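Local coordinates for uncharacterized protein PA2218 (Pseudomonas aeruginosa, PDB 2HDW) that is uncharacterized but adopts the alpha/beta hydrolase fold and, judging by its family, probably has hydrolase activity, at residues K70-F73 against I79-A82. Residues are numbered along the deposited sequence; the frame is centred on the assembly and turned at random.
Sequences KVTF and ITLA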
loop_
_atom_site.group_PDB
_atom_site.type_symbol
_atom_site.label_atom_id
_atom_site.label_comp_id
_atom_site.label_asym_id
_atom_site.label_seq_id
_atom_site.Cartn_x
_atom_site.Cartn_y
_atom_site.Cartn_z
ATOM N N LYS A 70 -9.162 12.773 10.790
ATOM C CA LYS A 70 -9.277 12.319 9.405
ATOM C C LYS A 70 -9.210 13.497 8.440
ATOM O O LYS A 70 -9.693 14.585 8.739
ATOM C CB LYS A 70 -10.590 11.552 9.211
ATOM C CG LYS A 70 -10.952 10.657 10.400
ATOM C CD LYS A 70 -11.003 9.167 10.064
ATOM C CE LYS A 70 -12.200 8.812 9.211
ATOM N NZ LYS A 70 -12.520 7.350 9.287
ATOM N N VAL A 71 -8.594 13.281 7.285
ATOM C CA VAL A 71 -8.477 14.339 6.293
ATOM C C VAL A 71 -8.785 13.805 4.904
ATOM O O VAL A 71 -8.916 12.594 4.709
ATOM C CB VAL A 71 -7.060 14.948 6.273
ATOM C CG1 VAL A 71 -6.723 15.527 7.639
ATOM C CG2 VAL A 71 -6.033 13.882 5.870
ATOM N N THR A 72 -8.916 14.721 3.950
ATOM C CA THR A 72 -9.177 14.362 2.566
ATOM C C THR A 72 -8.328 15.258 1.665
ATOM O O THR A 72 -7.875 16.331 2.079
ATOM C CB THR A 72 -10.667 14.552 2.195
ATOM O OG1 THR A 72 -11.001 15.946 2.240
ATOM C CG2 THR A 72 -11.553 13.791 3.157
ATOM N N PHE A 73 -8.108 14.807 0.437
ATOM C CA PHE A 73 -7.318 15.553 -0.536
ATOM C C PHE A 73 -7.497 14.888 -1.896
ATOM O O PHE A 73 -7.755 13.681 -1.975
ATOM C CB PHE A 73 -5.844 15.560 -0.117
ATOM C CG PHE A 73 -5.298 14.197 0.199
ATOM C CD1 PHE A 73 -4.921 13.327 -0.822
ATOM C CD2 PHE A 73 -5.177 13.774 1.518
ATOM C CE1 PHE A 73 -4.433 12.053 -0.533
ATOM C CE2 PHE A 73 -4.689 12.500 1.821
ATOM C CZ PHE A 73 -4.317 11.638 0.794
ATOM N N ILE A 79 -9.701 12.495 -8.249
ATOM C CA ILE A 79 -10.321 11.671 -7.219
ATOM C C ILE A 79 -9.916 12.170 -5.839
ATOM O O ILE A 79 -8.741 12.455 -5.597
ATOM C CB ILE A 79 -9.907 10.189 -7.374
ATOM C CG1 ILE A 79 -10.242 9.713 -8.793
ATOM C CG2 ILE A 79 -10.631 9.326 -6.336
ATOM C CD1 ILE A 79 -9.881 8.259 -9.078
ATOM N N THR A 80 -10.898 12.292 -4.947
ATOM C CA THR A 80 -10.654 12.748 -3.582
ATOM C C THR A 80 -10.444 11.533 -2.686
ATOM O O THR A 80 -11.279 10.624 -2.651
ATOM C CB THR A 80 -11.840 13.577 -3.053
ATOM O OG1 THR A 80 -12.007 14.740 -3.875
ATOM C CG2 THR A 80 -11.593 14.013 -1.611
ATOM N N LEU A 81 -9.322 11.519 -1.973
ATOM C CA LEU A 81 -8.987 10.404 -1.097
ATOM C C LEU A 81 -9.205 10.719 0.378
ATOM O O LEU A 81 -9.128 11.872 0.795
ATOM C CB LEU A 81 -7.525 10.003 -1.308
ATOM C CG LEU A 81 -7.060 9.797 -2.751
ATOM C CD1 LEU A 81 -5.572 9.490 -2.763
ATOM C CD2 LEU A 81 -7.846 8.663 -3.402
ATOM N N ALA A 82 -9.488 9.681 1.159
ATOM C CA ALA A 82 -9.686 9.825 2.596
ATOM C C ALA A 82 -8.448 9.265 3.290
ATOM O O ALA A 82 -7.831 8.315 2.806
ATOM C CB ALA A 82 -10.936 9.061 3.043
#
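Phe73 and Leu81 face each other as an antiparallel hydrogen-bonded pair, and each spends both its backbone polar groups on the other. Leu81 N gives its hydrogen to Phe73 O at 2.7 Å along an almost straight line (172° at the hydrogen). The return bond, Phe73 N to Leu81 O at 3.1 Å, is more bent, at 147°. Both oxygens also receive a CA-H contact: Thr72 CA comes within 3.1 Å of Leu81 O, and Thr80 CA within 3.4 Å of Phe73 O.

On the buried face, Phe73 CG sits between the backbone N and the carbonyl carbon (chi1 51°), a placement that brings the ring back across the pair, with Leu81 O over one face. Its CE1 touches Leu81 CD1 at 3.6 Å, the two side chains crossing at a slant, and Leu81 CB lies nearly as close. Large apolar groups suit this face, where the Phe73 ring meets Phe161 and Ala158 of helix 148-164 and Leu128 of strand 126-130.

Thr72 and Ala82 form the next, non-hydrogen-bonded pair, with side chains on the other face. Val71 O approaches Ala82 CA in a CA-H...O contact, and Val71 continues the ladder by backbone bonding with Ala83. On the far side of the strand, Ala82 N bonds to Ser138 OG, and backbone bonds join Ala82 with Asp131 and Thr80 with Gly139. Threonine suits position 80 by offering a methyl, CG2, 4.0 Å from Thr72 CB, while its buried hydroxyl OG1 is satisfied by the backbone N of Asn47 and of Met48.

These residues lie next to the turn of the beta hairpin 66-74/80-88, which forms one edge of the mixed sheet of this alpha/beta hydrolase fold, with 66-74 outermost and 80-88 the strand that runs against the others.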